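Local coordinates for hypothetical protein (Geobacillus stearothermophilus, PDB 1SFS) that is of unknown function but has a glycoside hydrolase-like domain and may be a bacterial lysozyme, at residues G28-D33 with G51-W56; Q36-Q41 with R72-R77; V182-A187 with V214-R219; P190-E195 with V226-A231. One frame throughout, in Å; residues are numbered along the deposited sequence. Where two conformers were deposited one is given.

Contact 1: residues G28-D33 with G51-W56; sequences GIWGVD and GYPKFW
V32 and W56 meet over a ring face: V32 CG2 stands above the middle of the indole, 3.3 Å from W56 CD2, in a close CH-pi contact with the six-membered ring. With chi1 at -62° this methyl lies between the backbone N and the carbonyl carbon of V32, which aims it across at W56. G31 does the same with main chain alone. Its CA sits over the centre of the F55 ring, 3.8 Å from the centroid, and I29 O touches that ring at the edge, in plane, 3.6 Å from F55 CE2. A side chain on G31 would run into F55 O. The six-membered part of W30 meets the loop before the second strand, P53 N at its edge and W30 CZ3 3.5 Å from G51 C. The I29 and K54 side chains cross at about a right angle, I29 CG2 3.5 Å from K54 CB.

Backbone bonds set this register: K54 N to W30 O is 2.9 Å and nearly straight (171°), and V32 N to F55 O is 3.1 Å. K54, bent at chi2 and chi4, turns NZ back to Y52 O, shares a water with W30 N and forms a salt bridge with E195. Farther out, W30 NE1 bonds Y217 OH, and W56 NE1 bonds S34 OG. The strands are the parallel pair of a beta-alpha-beta unit. The connecting helix 40-49 packs L42, F43 and V46 on W56; strand 227-231 flanks 29-33, and strand 84-89 flanks 55-59, with L86 against F55.

Contact 2: residues Q36-Q41 with R72-R77; sequences QVVTDQ and RDEIVR
The guanidinium of R77 meets V38 O at its edge, in its own plane, whereas the carboxylate of E74 is approached from above its plane by V38 N. R77 was modelled in two conformers; in the one described, NE and NH1 grip the single oxygen V38 O side-on, R77 NE at 2.8 Å and R77 NH1 also at 2.8 Å from it. The NE bond lies in the carbonyl plane, on a lone pair, while NH1 comes from a tilted direction. A bend at chi3 (51°) turns the otherwise extended arginine chain so that this edge faces the loop. V37 CG1 lies beyond the NH1 end, near the guanidinium plane, 3.9 Å from R77 NH1.

E74 reaches across with an extended chain, CG anti to the backbone N. V38 N points straight at E74 OE1, 2.8 Å away with a 180° angle at hydrogen, although it stands 59° out of the carboxylate plane. Both valines pack on the acid: V37 CG2 is 3.7 Å from E74 OE2, and V38 CG2 is 3.5 Å from E74 OE1. The same OE1 forms a salt bridge with R58 NE.

Both backbone polar groups of V38, N and O, are thus held by side chains of one helix, from E74 and R77, which are three residues apart. Just beyond, T39 is the N-cap of helix 40-49, its OG1 bonded to L42 N. The contact therefore fixes a strand-to-helix connection of a beta-alpha fold, the loop leading from strand 29-33 into helix 40-49, against helix 72-80.

Contact 3: residues V182-A187 with V214-R219; sequences VIWSAA and VWQYGR
W184 and V214 are bridge partners on neighbouring parallel strands, their side chains on the same side of the sheet. CB of W184 lies 3.7 Å from V214 CB, and W184 CG is 3.5 Å from it. Next, W184 CD1 comes to 3.4 Å from the same V214 CB, with V214 CG1 over one face of the five-membered ring, offset toward its rim. A chi1 of 179° puts CG anti to the backbone N and lays the ring along V214 toward Q216. At the edge, in plane, Q216 N lies 3.6 Å from W184 NE1, which donates a hydrogen bond to N229 OD1; Y155 meets the ring edge-to-face. Farthest out, W184 CZ2 packs near D33 OD2. With an alanine in place of W184, V214 CG1 would probably lose the ring it lies on and N229 OD1 its indole donor.

This pair lies in the run of parallel strands that ends at 211-218, before the antiparallel strand 227-231; a classic beta bulge follows, Y217 and G218 both facing T228.

S185 N bonds V214 O at 2.9 Å, and S185 O accepts from Q216 N at 2.9 Å. W215 turns its edge to S185 O, and its NE1 bonds P188 O. R219 NE, 3.0 Å from Q216 OE1, holds that amide, which Y155 OH also reaches.

Contact 4: residues P190-E195 with V226-A231; sequences PGTTKE and VDTNLA
The last strand of the sheet, 227-231, which runs antiparallel to strand 211-218, is met here by the long loop between strands 182-185 and 211-218, T192 lying against T228. The two threonine side chains cross at about a right angle. T228 OG1 nestles against carbon, 3.4 Å from T192 CA and 3.5 Å from T192 CG2, while T228 CG2 lies 3.8 Å from T193 O. In T228, chi1 of 57° sets OG1 between the backbone N and the carbonyl carbon, and CG2 anti to that carbon, which turns OG1 to T192 CA and CG2 to T193 O. An alanine here, lacking both branches, would probably open a gap under T192 and leave that part of the loop less closely seated on the strand.

The polar hold on the loop lies to either side along the chain: G191 has a backbone bond with Y217, and E195 OE1 accepts from Y52 N. T193 OG1 donates to K194 O at 2.8 Å, from above the carbonyl plane, and also bonds Y217 OH.

No hydrogen bond passes between the two segments, and T192 and T228 meet by van der Waals contact; the loop's course is probably set more by the polar bonds of G191, T193 and E195.

From the N terminus, contact 1 closes the first beta-alpha-beta unit, bringing strand 29-33 beside 55-59. Contact 2 crosses it along the chain: its first segment lies inside that unit and its second beyond it, so helix 72-80 is tied to the start of helix 40-49; W56 and V38 touch where the two meet. Contacts 3 and 4 come later and cross each other, joining strand 182-185 to 211-218 and the loop between them to strand 227-231. The last strand pairs with the first, I29 O bonding A231 N, and D33 OD2 bonds both Q216 and N229, so contacts 1, 3 and 4 meet in one sheet, while contact 2 sits outside, about 22 Å from contact 3 between centres.

Contact 1: residues G28-D33 with G51-W56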
loop_
_atom_site.group_PDB
_atom_site.type_symbol
_atom_site.label_atom_id
_atom_site.label_comp_id
_atom_site.label_asym_id
_atom_site.label_seq_id
_atom_site.Cartn_x
_atom_site.Cartn_y
_atom_site.Cartn_z
ATOM N N GLY A 28 5.023 9.423 13.629
ATOM C CA GLY A 28 4.898 8.868 12.231
ATOM C C GLY A 28 6.125 9.182 11.397
ATOM O O GLY A 28 6.715 10.252 11.450
ATOM N N ILE A 29 6.574 8.270 10.577
ATOM C CA ILE A 29 7.615 8.370 9.527
ATOM C C ILE A 29 6.900 8.860 8.301
ATOM O O ILE A 29 5.826 8.382 7.984
ATOM C CB ILE A 29 8.131 6.905 9.334
ATOM C CG1 ILE A 29 8.702 6.368 10.630
ATOM C CG2 ILE A 29 9.095 6.830 8.204
ATOM C CD1 ILE A 29 10.068 6.822 10.903
ATOM N N TRP A 30 7.465 9.761 7.538
ATOM C CA TRP A 30 6.788 10.401 6.406
ATOM C C TRP A 30 7.236 9.815 5.098
ATOM O O TRP A 30 8.430 9.509 4.912
ATOM C CB TRP A 30 7.088 11.903 6.462
ATOM C CG TRP A 30 6.341 12.756 5.462
ATOM C CD1 TRP A 30 5.089 13.293 5.589
ATOM C CD2 TRP A 30 6.840 13.184 4.205
ATOM N NE1 TRP A 30 4.772 14.012 4.485
ATOM C CE2 TRP A 30 5.817 13.977 3.615
ATOM C CE3 TRP A 30 8.054 12.976 3.525
ATOM C CZ2 TRP A 30 6.003 14.545 2.378
ATOM C CZ3 TRP A 30 8.220 13.554 2.283
ATOM C CH2 TRP A 30 7.208 14.327 1.739
ATOM N N GLY A 31 6.297 9.696 4.178
ATOM C CA GLY A 31 6.597 9.225 2.835
ATOM C C GLY A 31 5.538 9.639 1.855
ATOM O O GLY A 31 4.671 10.441 2.170
ATOM N N VAL A 32 5.680 9.112 0.632
ATOM C CA VAL A 32 4.812 9.524 -0.454
ATOM C C VAL A 32 4.408 8.302 -1.273
ATOM O O VAL A 32 4.865 7.192 -1.000
ATOM C CB VAL A 32 5.503 10.584 -1.380
ATOM C CG1 VAL A 32 5.817 11.837 -0.571
ATOM C CG2 VAL A 32 6.724 10.020 -2.068
ATOM N N ASP A 33 3.555 8.483 -2.256
ATOM C CA ASP A 33 3.286 7.456 -3.247
ATOM C C ASP A 33 2.980 8.179 -4.576
ATOM O O ASP A 33 2.573 9.346 -4.578
ATOM C CB ASP A 33 2.155 6.504 -2.821
ATOM C CG ASP A 33 0.833 7.165 -2.662
ATOM O OD1 ASP A 33 0.183 7.404 -3.735
ATOM O OD2 ASP A 33 0.425 7.467 -1.523
ATOM N N GLY A 51 9.702 17.299 1.283
ATOM C CA GLY A 51 10.440 16.706 2.333
ATOM C C GLY A 51 11.144 15.434 1.870
ATOM O O GLY A 51 11.075 15.038 0.726
ATOM N N TYR A 52 11.839 14.788 2.790
ATOM C CA TYR A 52 12.624 13.622 2.431
ATOM C C TYR A 52 11.795 12.364 2.696
ATOM O O TYR A 52 11.558 12.027 3.848
ATOM C CB TYR A 52 13.952 13.571 3.253
ATOM C CG TYR A 52 14.938 12.790 2.464
ATOM C CD1 TYR A 52 15.994 13.438 1.807
ATOM C CD2 TYR A 52 14.854 11.427 2.314
ATOM C CE1 TYR A 52 16.909 12.709 1.062
ATOM C CE2 TYR A 52 15.742 10.685 1.525
ATOM C CZ TYR A 52 16.756 11.332 0.908
ATOM O OH TYR A 52 17.660 10.660 0.125
ATOM N N PRO A 53 11.321 11.672 1.664
ATOM C CA PRO A 53 10.439 10.529 1.936
ATOM C C PRO A 53 11.242 9.372 2.461
ATOM O O PRO A 53 12.312 9.054 1.918
ATOM C CB PRO A 53 9.823 10.279 0.578
ATOM C CG PRO A 53 10.936 10.647 -0.381
ATOM C CD PRO A 53 11.599 11.850 0.239
ATOM N N LYS A 54 10.730 8.656 3.451
ATOM C CA LYS A 54 11.381 7.456 3.943
ATOM C C LYS A 54 10.901 6.216 3.186
ATOM O O LYS A 54 11.583 5.174 3.206
ATOM C CB LYS A 54 11.208 7.291 5.439
ATOM C CG LYS A 54 11.652 8.480 6.237
ATOM C CD LYS A 54 12.898 9.229 5.804
ATOM C CE LYS A 54 13.263 10.490 6.599
ATOM N NZ LYS A 54 12.213 11.627 6.518
ATOM N N PHE A 55 9.775 6.328 2.512
ATOM C CA PHE A 55 9.195 5.266 1.734
ATOM C C PHE A 55 8.425 5.893 0.590
ATOM O O PHE A 55 8.024 7.062 0.678
ATOM C CB PHE A 55 8.331 4.311 2.563
ATOM C CG PHE A 55 7.149 4.998 3.246
ATOM C CD1 PHE A 55 5.917 5.044 2.609
ATOM C CD2 PHE A 55 7.292 5.607 4.468
ATOM C CE1 PHE A 55 4.854 5.690 3.225
ATOM C CE2 PHE A 55 6.204 6.255 5.090
ATOM C CZ PHE A 55 4.991 6.277 4.469
ATOM N N TRP A 56 8.234 5.097 -0.458
ATOM C CA TRP A 56 7.588 5.595 -1.681
ATOM C C TRP A 56 6.702 4.489 -2.212
ATOM O O TRP A 56 7.199 3.434 -2.642
ATOM C CB TRP A 56 8.635 6.056 -2.678
ATOM C CG TRP A 56 8.099 6.988 -3.749
ATOM C CD1 TRP A 56 7.017 6.807 -4.553
ATOM C CD2 TRP A 56 8.657 8.259 -4.117
ATOM N NE1 TRP A 56 6.850 7.892 -5.369
ATOM C CE2 TRP A 56 7.838 8.778 -5.132
ATOM C CE3 TRP A 56 9.735 9.006 -3.663
ATOM C CZ2 TRP A 56 8.109 10.021 -5.714
ATOM C CZ3 TRP A 56 9.998 10.233 -4.246
ATOM C CH2 TRP A 56 9.184 10.718 -5.260
HETATM O O HOH W 1 10.065 10.893 8.379
#

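Contact 2: residues Q36-Q41 with R72-R77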
loop_
_atom_site.group_PDB
_atom_site.type_symbol
_atom_site.label_atom_id
_atom_site.label_comp_id
_atom_site.label_asym_id
_atom_site.label_seq_id
_atom_site.Cartn_x
_atom_site.Cartn_y
_atom_site.Cartn_z
ATOM N N GLN A 36 3.207 7.459 -11.134
ATOM C CA GLN A 36 4.300 7.471 -12.111
ATOM C C GLN A 36 5.612 7.028 -11.464
ATOM O O GLN A 36 5.824 7.029 -10.257
ATOM C CB GLN A 36 4.333 8.815 -12.846
ATOM C CG GLN A 36 4.930 9.851 -11.981
ATOM C CD GLN A 36 4.720 11.235 -12.626
ATOM O OE1 GLN A 36 3.667 11.833 -12.614
ATOM N NE2 GLN A 36 5.792 11.821 -13.162
ATOM N N VAL A 37 6.534 6.633 -12.355
ATOM C CA VAL A 37 7.887 6.232 -12.017
ATOM C C VAL A 37 8.632 7.315 -11.237
ATOM O O VAL A 37 8.561 8.520 -11.592
ATOM C CB VAL A 37 8.662 5.901 -13.308
ATOM C CG1 VAL A 37 10.169 5.747 -13.130
ATOM C CG2 VAL A 37 8.037 4.687 -13.952
ATOM N N VAL A 38 9.403 6.858 -10.268
ATOM C CA VAL A 38 10.297 7.758 -9.547
ATOM C C VAL A 38 11.539 7.956 -10.392
ATOM O O VAL A 38 12.467 7.171 -10.314
ATOM C CB VAL A 38 10.660 7.212 -8.182
ATOM C CG1 VAL A 38 11.425 8.276 -7.394
ATOM C CG2 VAL A 38 9.436 6.804 -7.389
ATOM N N THR A 39 11.595 8.999 -11.148
ATOM C CA THR A 39 12.810 9.472 -11.793
ATOM C C THR A 39 13.567 10.317 -10.808
ATOM O O THR A 39 13.050 10.760 -9.772
ATOM C CB THR A 39 12.416 10.306 -13.031
ATOM O OG1 THR A 39 11.694 11.428 -12.540
ATOM C CG2 THR A 39 11.672 9.479 -14.072
ATOM N N ASP A 40 14.822 10.621 -11.133
ATOM C CA ASP A 40 15.564 11.552 -10.280
ATOM C C ASP A 40 14.868 12.883 -10.195
ATOM O O ASP A 40 14.807 13.506 -9.137
ATOM C CB ASP A 40 17.000 11.779 -10.730
ATOM C CG ASP A 40 17.766 12.638 -9.692
ATOM O OD1 ASP A 40 17.968 12.220 -8.536
ATOM O OD2 ASP A 40 18.229 13.762 -10.014
ATOM N N GLN A 41 14.303 13.315 -11.333
ATOM C CA GLN A 41 13.557 14.587 -11.366
ATOM C C GLN A 41 12.395 14.589 -10.378
ATOM O O GLN A 41 12.265 15.574 -9.640
ATOM C CB GLN A 41 13.132 14.942 -12.781
ATOM C CG GLN A 41 14.313 15.498 -13.570
ATOM C CD GLN A 41 14.771 16.916 -13.348
ATOM O OE1 GLN A 41 14.239 17.621 -12.497
ATOM N NE2 GLN A 41 15.759 17.452 -14.076
ATOM N N ARG A 72 13.123 -2.945 -12.278
ATOM C CA ARG A 72 14.312 -3.126 -11.471
ATOM C C ARG A 72 15.150 -1.870 -11.446
ATOM O O ARG A 72 15.686 -1.496 -10.385
ATOM C CB ARG A 72 15.117 -4.346 -11.958
ATOM C CG ARG A 72 14.399 -5.638 -11.629
ATOM C CD ARG A 72 15.348 -6.786 -11.843
ATOM N NE ARG A 72 14.853 -8.075 -11.457
ATOM C CZ ARG A 72 15.410 -8.952 -10.630
ATOM N NH1 ARG A 72 16.542 -8.740 -9.979
ATOM N NH2 ARG A 72 14.747 -10.103 -10.453
ATOM N N ASP A 73 15.342 -1.171 -12.561
ATOM C CA ASP A 73 16.128 0.061 -12.620
ATOM C C ASP A 73 15.556 1.136 -11.676
ATOM O O ASP A 73 16.252 1.844 -10.953
ATOM C CB ASP A 73 16.198 0.593 -14.030
ATOM C CG ASP A 73 17.146 -0.164 -14.945
ATOM O OD1 ASP A 73 17.156 0.136 -16.143
ATOM O OD2 ASP A 73 17.892 -1.019 -14.463
ATOM N N GLU A 74 14.219 1.249 -11.673
ATOM C CA GLU A 74 13.612 2.200 -10.774
ATOM C C GLU A 74 13.838 1.800 -9.310
ATOM O O GLU A 74 14.106 2.688 -8.491
ATOM C CB GLU A 74 12.126 2.294 -11.081
ATOM C CG GLU A 74 11.402 3.277 -10.191
ATOM C CD GLU A 74 9.903 3.352 -10.343
ATOM O OE1 GLU A 74 9.320 4.156 -9.607
ATOM O OE2 GLU A 74 9.312 2.626 -11.186
ATOM N N ILE A 75 13.710 0.532 -8.974
ATOM C CA ILE A 75 13.968 0.135 -7.594
ATOM C C ILE A 75 15.381 0.474 -7.161
ATOM O O ILE A 75 15.585 0.960 -6.054
ATOM C CB ILE A 75 13.634 -1.370 -7.431
ATOM C CG1 ILE A 75 12.103 -1.569 -7.596
ATOM C CG2 ILE A 75 14.167 -1.891 -6.116
ATOM C CD1 ILE A 75 11.682 -3.003 -7.651
ATOM N N VAL A 76 16.362 0.216 -8.037
ATOM C CA VAL A 76 17.730 0.558 -7.735
ATOM C C VAL A 76 17.832 2.035 -7.428
ATOM O O VAL A 76 18.495 2.465 -6.452
ATOM C CB VAL A 76 18.683 0.187 -8.910
ATOM C CG1 VAL A 76 20.028 0.858 -8.781
ATOM C CG2 VAL A 76 18.826 -1.334 -8.983
ATOM N N ARG A 77 17.210 2.876 -8.239
ATOM C CA ARG A 77 17.333 4.296 -7.932
ATOM C C ARG A 77 16.682 4.684 -6.602
ATOM O O ARG A 77 17.246 5.433 -5.804
ATOM C CB ARG A 77 16.760 5.054 -9.126
ATOM C CG ARG A 77 16.771 6.547 -8.874
ATOM C CD ARG A 77 16.466 7.345 -10.139
ATOM N NE ARG A 77 15.258 6.866 -10.771
ATOM C CZ ARG A 77 15.088 6.071 -11.808
ATOM N NH1 ARG A 77 13.908 5.743 -12.191
ATOM N NH2 ARG A 77 16.154 5.621 -12.491
#

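Contact 3: residues V182-A187 with V214-R219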
loop_
_atom_site.group_PDB
_atom_site.type_symbol
_atom_site.label_atom_id
_atom_site.label_comp_id
_atom_site.label_asym_id
_atom_site.label_seq_id
_atom_site.Cartn_x
_atom_site.Cartn_y
_atom_site.Cartn_z
ATOM N N VAL A 182 -1.411 -6.126 7.168
ATOM C CA VAL A 182 -1.112 -4.751 7.519
ATOM C C VAL A 182 -1.981 -3.838 6.681
ATOM O O VAL A 182 -2.056 -4.020 5.465
ATOM C CB VAL A 182 0.381 -4.445 7.337
ATOM C CG1 VAL A 182 0.684 -2.994 7.595
ATOM C CG2 VAL A 182 1.210 -5.349 8.224
ATOM N N ILE A 183 -2.643 -2.882 7.328
ATOM C CA ILE A 183 -3.507 -1.945 6.644
ATOM C C ILE A 183 -2.801 -0.598 6.435
ATOM O O ILE A 183 -2.182 -0.055 7.342
ATOM C CB ILE A 183 -4.845 -1.759 7.400
ATOM C CG1 ILE A 183 -5.634 -3.077 7.409
ATOM C CG2 ILE A 183 -5.679 -0.635 6.814
ATOM C CD1 ILE A 183 -6.912 -3.028 8.218
ATOM N N TRP A 184 -2.956 -0.116 5.212
ATOM C CA TRP A 184 -2.655 1.239 4.791
ATOM C C TRP A 184 -4.005 1.928 4.627
ATOM O O TRP A 184 -4.749 1.623 3.699
ATOM C CB TRP A 184 -1.852 1.192 3.485
ATOM C CG TRP A 184 -1.462 2.510 2.887
ATOM C CD1 TRP A 184 -1.674 3.777 3.330
ATOM C CD2 TRP A 184 -0.761 2.617 1.655
ATOM N NE1 TRP A 184 -1.122 4.681 2.452
ATOM C CE2 TRP A 184 -0.571 4.008 1.415
ATOM C CE3 TRP A 184 -0.283 1.682 0.749
ATOM C CZ2 TRP A 184 0.089 4.477 0.277
ATOM C CZ3 TRP A 184 0.353 2.155 -0.366
ATOM C CH2 TRP A 184 0.530 3.533 -0.585
ATOM N N SER A 185 -4.336 2.809 5.570
ATOM C CA SER A 185 -5.637 3.437 5.591
ATOM C C SER A 185 -5.656 4.713 4.782
ATOM O O SER A 185 -4.761 5.560 4.927
ATOM C CB SER A 185 -5.996 3.759 7.047
ATOM O OG SER A 185 -7.248 4.405 7.057
ATOM N N ALA A 186 -6.696 4.883 3.975
ATOM C CA ALA A 186 -6.933 6.052 3.163
ATOM C C ALA A 186 -7.877 7.059 3.781
ATOM O O ALA A 186 -8.419 7.899 3.076
ATOM C CB ALA A 186 -7.450 5.616 1.787
ATOM N N ALA A 187 -8.044 7.042 5.100
ATOM C CA ALA A 187 -8.916 7.993 5.787
ATOM C C ALA A 187 -8.392 8.259 7.180
ATOM O O ALA A 187 -7.772 7.352 7.773
ATOM C CB ALA A 187 -10.327 7.380 5.929
ATOM N N VAL A 214 0.134 2.327 8.025
ATOM C CA VAL A 214 0.326 3.363 7.021
ATOM C C VAL A 214 -0.939 4.184 6.940
ATOM O O VAL A 214 -2.035 3.634 7.073
ATOM C CB VAL A 214 0.708 2.823 5.622
ATOM C CG1 VAL A 214 1.554 3.844 4.877
ATOM C CG2 VAL A 214 1.376 1.458 5.684
ATOM N N TRP A 215 -0.819 5.475 6.648
ATOM C CA TRP A 215 -1.933 6.384 6.564
ATOM C C TRP A 215 -1.701 7.341 5.388
ATOM O O TRP A 215 -0.743 8.143 5.437
ATOM C CB TRP A 215 -2.053 7.187 7.859
ATOM C CG TRP A 215 -3.150 8.188 7.860
ATOM C CD1 TRP A 215 -4.336 8.167 7.206
ATOM C CD2 TRP A 215 -3.160 9.426 8.585
ATOM N NE1 TRP A 215 -5.062 9.283 7.474
ATOM C CE2 TRP A 215 -4.353 10.084 8.319
ATOM C CE3 TRP A 215 -2.224 10.039 9.427
ATOM C CZ2 TRP A 215 -4.663 11.330 8.870
ATOM C CZ3 TRP A 215 -2.518 11.277 9.976
ATOM C CH2 TRP A 215 -3.723 11.898 9.692
ATOM N N GLN A 216 -2.541 7.307 4.385
ATOM C CA GLN A 216 -2.519 8.291 3.294
ATOM C C GLN A 216 -3.356 9.483 3.778
ATOM O O GLN A 216 -4.583 9.427 3.742
ATOM C CB GLN A 216 -3.021 7.711 2.011
ATOM C CG GLN A 216 -2.716 8.607 0.814
ATOM C CD GLN A 216 -3.316 8.011 -0.415
ATOM O OE1 GLN A 216 -4.558 7.928 -0.483
ATOM N NE2 GLN A 216 -2.488 7.570 -1.339
ATOM N N TYR A 217 -2.691 10.531 4.242
ATOM C CA TYR A 217 -3.410 11.654 4.801
ATOM C C TYR A 217 -3.730 12.754 3.804
ATOM O O TYR A 217 -4.509 13.662 4.113
ATOM C CB TYR A 217 -2.661 12.213 6.018
ATOM C CG TYR A 217 -1.408 12.950 5.708
ATOM C CD1 TYR A 217 -1.415 14.305 5.477
ATOM C CD2 TYR A 217 -0.157 12.354 5.720
ATOM C CE1 TYR A 217 -0.255 15.009 5.209
ATOM C CE2 TYR A 217 1.008 13.029 5.456
ATOM C CZ TYR A 217 0.970 14.385 5.206
ATOM O OH TYR A 217 2.132 15.055 4.951
ATOM N N GLY A 218 -3.158 12.669 2.598
ATOM C CA GLY A 218 -3.483 13.611 1.572
ATOM C C GLY A 218 -3.223 13.049 0.194
ATOM O O GLY A 218 -2.306 12.232 0.016
ATOM N N ARG A 219 -3.999 13.483 -0.790
ATOM C CA ARG A 219 -3.810 13.100 -2.178
ATOM C C ARG A 219 -3.499 14.333 -3.007
ATOM O O ARG A 219 -4.028 15.434 -2.741
ATOM C CB ARG A 219 -5.051 12.373 -2.752
ATOM C CG ARG A 219 -5.267 11.008 -2.161
ATOM C CD ARG A 219 -6.517 10.379 -2.779
ATOM N NE ARG A 219 -6.704 9.032 -2.296
ATOM C CZ ARG A 219 -7.815 8.332 -2.581
ATOM N NH1 ARG A 219 -8.845 8.762 -3.295
ATOM N NH2 ARG A 219 -7.855 7.108 -2.092
#

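Contact 4: residues P190-E195 with V226-A231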
loop_
_atom_site.group_PDB
_atom_site.type_symbol
_atom_site.label_atom_id
_atom_site.label_comp_id
_atom_site.label_asym_id
_atom_site.label_seq_id
_atom_site.Cartn_x
_atom_site.Cartn_y
_atom_site.Cartn_z
ATOM N N PRO A 190 -7.049 14.856 5.606
ATOM C CA PRO A 190 -7.024 16.311 5.835
ATOM C C PRO A 190 -6.327 17.068 4.716
ATOM O O PRO A 190 -6.654 18.239 4.550
ATOM C CB PRO A 190 -6.256 16.439 7.148
ATOM C CG PRO A 190 -5.394 15.189 7.249
ATOM C CD PRO A 190 -6.317 14.138 6.652
ATOM N N GLY A 191 -5.452 16.450 3.944
ATOM C CA GLY A 191 -4.825 17.094 2.804
ATOM C C GLY A 191 -3.326 16.991 2.837
ATOM O O GLY A 191 -2.691 16.800 3.892
ATOM N N THR A 192 -2.690 17.099 1.702
ATOM C CA THR A 192 -1.256 17.008 1.605
ATOM C C THR A 192 -0.582 18.160 2.371
ATOM O O THR A 192 -1.105 19.259 2.448
ATOM C CB THR A 192 -0.747 16.953 0.163
ATOM O OG1 THR A 192 -1.158 18.145 -0.516
ATOM C CG2 THR A 192 -1.260 15.730 -0.571
ATOM N N THR A 193 0.608 17.877 2.893
ATOM C CA THR A 193 1.462 18.858 3.524
ATOM C C THR A 193 2.908 18.524 3.213
ATOM O O THR A 193 3.275 17.393 2.852
ATOM C CB THR A 193 1.365 18.896 5.075
ATOM O OG1 THR A 193 1.944 17.724 5.626
ATOM C CG2 THR A 193 -0.056 18.998 5.611
ATOM N N LYS A 194 3.756 19.497 3.485
ATOM C CA LYS A 194 5.194 19.260 3.625
ATOM C C LYS A 194 5.404 18.326 4.796
ATOM O O LYS A 194 4.639 18.262 5.753
ATOM C CB LYS A 194 5.973 20.578 3.858
ATOM C CG LYS A 194 5.949 21.514 2.657
ATOM C CD LYS A 194 6.826 22.751 2.956
ATOM C CE LYS A 194 6.882 23.657 1.724
ATOM N NZ LYS A 194 7.974 24.667 1.842
ATOM N N GLU A 195 6.505 17.612 4.735
ATOM C CA GLU A 195 6.885 16.707 5.824
ATOM C C GLU A 195 6.874 17.358 7.206
ATOM O O GLU A 195 6.360 16.784 8.174
ATOM C CB GLU A 195 8.251 16.126 5.528
ATOM C CG GLU A 195 8.807 15.253 6.620
ATOM C CD GLU A 195 10.261 14.912 6.440
ATOM O OE1 GLU A 195 10.975 15.421 5.540
ATOM O OE2 GLU A 195 10.728 14.071 7.261
ATOM N N VAL A 226 2.326 13.615 -6.329
ATOM C CA VAL A 226 2.395 12.558 -5.350
ATOM C C VAL A 226 1.305 12.722 -4.298
ATOM O O VAL A 226 0.727 13.814 -4.117
ATOM C CB VAL A 226 3.762 12.537 -4.636
ATOM C CG1 VAL A 226 4.905 12.449 -5.625
ATOM C CG2 VAL A 226 3.987 13.744 -3.707
ATOM N N ASP A 227 1.026 11.649 -3.605
ATOM C CA ASP A 227 0.228 11.646 -2.382
ATOM C C ASP A 227 1.165 11.591 -1.192
ATOM O O ASP A 227 2.303 11.150 -1.300
ATOM C CB ASP A 227 -0.688 10.449 -2.324
ATOM C CG ASP A 227 -1.477 10.319 -3.604
ATOM O OD1 ASP A 227 -1.510 9.189 -4.192
ATOM O OD2 ASP A 227 -2.110 11.264 -4.090
ATOM N N THR A 228 0.681 12.009 -0.004
ATOM C CA THR A 228 1.480 12.051 1.190
ATOM C C THR A 228 0.956 11.094 2.255
ATOM O O THR A 228 -0.235 10.959 2.490
ATOM C CB THR A 228 1.601 13.475 1.768
ATOM O OG1 THR A 228 0.300 14.013 2.036
ATOM C CG2 THR A 228 2.309 14.408 0.780
ATOM N N ASN A 229 1.931 10.438 2.918
ATOM C CA ASN A 229 1.644 9.357 3.867
ATOM C C ASN A 229 2.458 9.533 5.129
ATOM O O ASN A 229 3.545 10.129 5.134
ATOM C CB ASN A 229 2.021 8.009 3.268
ATOM C CG ASN A 229 1.243 7.695 2.024
ATOM O OD1 ASN A 229 0.102 7.305 2.074
ATOM N ND2 ASN A 229 1.900 7.839 0.871
ATOM N N LEU A 230 1.961 8.921 6.199
ATOM C CA LEU A 230 2.672 8.695 7.428
ATOM C C LEU A 230 2.644 7.206 7.754
ATOM O O LEU A 230 1.693 6.509 7.373
ATOM C CB LEU A 230 2.104 9.484 8.586
ATOM C CG LEU A 230 2.306 11.004 8.507
ATOM C CD1 LEU A 230 1.310 11.707 9.410
ATOM C CD2 LEU A 230 3.722 11.343 8.874
ATOM N N ALA A 231 3.613 6.729 8.489
ATOM C CA ALA A 231 3.688 5.303 8.852
ATOM C C ALA A 231 4.126 5.114 10.274
ATOM O O ALA A 231 4.883 5.908 10.836
ATOM C CB ALA A 231 4.627 4.551 7.932
#